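Side-chain contact in Orf34 (Pseudomonas syringae pv. syringae, PDB 5KLP), which acetylates serine, threonine and lysine residues of host proteins from acetyl-CoA, with inositol hexakisphosphate as cofactor, impairing the host microtubule network and plant immunity: residues Arg151-Gln154 with Leu155-Asn159. The protein carries 10 engineered substitutions. Sequence-based numbering, arbitrary orientation.
Sequences RYQQ and LQRHN. With CIT (citric acid), chain E.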
# COMPACT_ATOMS: atom_id res chain seq x y z
N ARG A 151 0.25 19.52 4.64
CA ARG A 151 -0.71 20.62 4.61
C ARG A 151 -2.10 20.15 5.07
O ARG A 151 -3.13 20.76 4.74
CB ARG A 151 -0.75 21.22 3.20
CG ARG A 151 0.62 21.77 2.77
CD ARG A 151 0.81 22.01 1.26
NE ARG A 151 -0.33 22.64 0.58
CZ ARG A 151 -1.08 22.05 -0.34
NH1 ARG A 151 -0.86 20.80 -0.71
NH2 ARG A 151 -2.08 22.73 -0.90
N TYR A 152 -2.12 19.07 5.87
CA TYR A 152 -3.35 18.47 6.42
C TYR A 152 -4.34 18.03 5.35
O TYR A 152 -5.52 17.84 5.64
CB TYR A 152 -4.05 19.43 7.40
CG TYR A 152 -3.12 19.95 8.46
CD1 TYR A 152 -2.83 19.19 9.58
CD2 TYR A 152 -2.53 21.21 8.36
CE1 TYR A 152 -1.97 19.65 10.56
CE2 TYR A 152 -1.67 21.68 9.33
CZ TYR A 152 -1.39 20.90 10.43
OH TYR A 152 -0.54 21.37 11.40
N GLN A 153 -3.88 17.88 4.11
CA GLN A 153 -4.78 17.49 3.03
C GLN A 153 -5.16 16.01 3.09
O GLN A 153 -6.33 15.66 2.92
CB GLN A 153 -4.16 17.84 1.68
CG GLN A 153 -3.86 19.34 1.54
CD GLN A 153 -5.11 20.20 1.56
OE1 GLN A 153 -5.89 20.22 0.60
NE2 GLN A 153 -5.31 20.93 2.66
N GLN A 154 -4.19 15.12 3.33
CA GLN A 154 -4.52 13.70 3.41
C GLN A 154 -5.53 13.44 4.52
O GLN A 154 -6.42 12.60 4.38
CB GLN A 154 -3.28 12.82 3.63
CG GLN A 154 -2.62 12.26 2.37
CD GLN A 154 -3.54 11.43 1.46
OE1 GLN A 154 -4.25 11.98 0.64
NE2 GLN A 154 -3.50 10.09 1.60
N LEU A 155 -5.40 14.16 5.63
CA LEU A 155 -6.32 13.99 6.75
C LEU A 155 -7.75 14.31 6.32
O LEU A 155 -8.67 13.58 6.65
CB LEU A 155 -5.93 14.87 7.93
CG LEU A 155 -6.93 14.88 9.09
CD1 LEU A 155 -7.08 13.49 9.68
CD2 LEU A 155 -6.48 15.86 10.16
N GLN A 156 -7.92 15.42 5.60
CA GLN A 156 -9.25 15.82 5.12
C GLN A 156 -9.83 14.78 4.15
O GLN A 156 -11.03 14.47 4.18
CB GLN A 156 -9.15 17.20 4.44
CG GLN A 156 -10.39 17.66 3.69
CD GLN A 156 -10.08 18.68 2.58
OE1 GLN A 156 -9.07 18.57 1.87
NE2 GLN A 156 -10.94 19.68 2.44
N ARG A 157 -8.96 14.20 3.33
CA ARG A 157 -9.37 13.18 2.36
C ARG A 157 -9.77 11.87 3.07
O ARG A 157 -10.76 11.22 2.68
CB ARG A 157 -8.25 12.92 1.35
CG ARG A 157 -7.90 14.14 0.47
CD ARG A 157 -6.51 13.97 -0.15
NE ARG A 157 -6.00 15.22 -0.69
CZ ARG A 157 -4.72 15.45 -0.95
NH1 ARG A 157 -3.80 14.51 -0.70
NH2 ARG A 157 -4.36 16.62 -1.45
N HIS A 158 -9.00 11.46 4.08
CA HIS A 158 -9.35 10.28 4.88
C HIS A 158 -10.67 10.49 5.64
O HIS A 158 -11.50 9.59 5.72
CB HIS A 158 -8.23 9.93 5.87
CG HIS A 158 -7.08 9.20 5.25
ND1 HIS A 158 -7.24 8.04 4.53
CD2 HIS A 158 -5.75 9.46 5.25
CE1 HIS A 158 -6.06 7.61 4.11
NE2 HIS A 158 -5.14 8.45 4.54
N ASN A 159 -10.86 11.68 6.19
CA ASN A 159 -12.12 12.01 6.86
C ASN A 159 -13.32 11.93 5.92
O ASN A 159 -14.41 11.52 6.33
CB ASN A 159 -12.04 13.40 7.52
CG ASN A 159 -11.42 13.33 8.91
OD1 ASN A 159 -11.60 12.35 9.63
ND2 ASN A 159 -10.68 14.37 9.29
C1 CIT E . 2.29 15.60 -1.37
O1 CIT E . 3.49 15.57 -1.73
O2 CIT E . 1.42 15.40 -2.24
C2 CIT E . 1.97 15.83 0.09
C3 CIT E . 0.51 16.12 0.48
O7 CIT E . -0.13 14.84 0.74
C4 CIT E . 0.48 16.97 1.75
C5 CIT E . -0.86 16.84 2.43
O3 CIT E . -1.25 17.73 3.23
O4 CIT E . -1.59 15.84 2.20
C6 CIT E . -0.30 16.84 -0.60
O5 CIT E . 0.02 17.99 -0.98
O6 CIT E . -1.28 16.27 -1.14
O HOH W 1 -6.03 18.89 -1.92
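Arg157 reaches back over the first turn of helix 153-167 to Gln154 and Gln153. Its CB lies 3.6 Å from Gln154 O and its CG 3.3 Å from Gln153 O, the carbonyl that also accepts the backbone N-H bond of Arg157. From CG to NE the chain runs extended (chi3 -165°), carrying CD past Gln154 OE1 and the guanidinium beyond it. There NH1 donates to Gln154 OE1 at 2.9 Å, almost straight at 167°; the oxygen lies in the guanidinium plane, although the two flat groups are turned 56° apart. Gln153 CB sits 3.4 Å above one face, toward its rim. Along the edge, NH1 and NH2 share O6 of a citrate, probably from the crystallisation liquor, and a water links NH2 to Gln153 OE1, so in-plane partners fix the group's rotation. Backbone N atoms of Arg151 and Gln153 converge on citrate O3, while Gln154 N takes O4. Gln154 NE2 and His158 NE2 each hydrogen-bond OE2 of the active-site Glu143, and His123, also catalytic, bonds the citrate. An anion held by the Arg157 guanidinium and backbone N-H groups thus lies beside catalytic His123 and Glu143, at the helix N-terminus of a beta-alpha-beta unit (138-143, 153-167, 175-179) of this YopJ-family acetyltransferase.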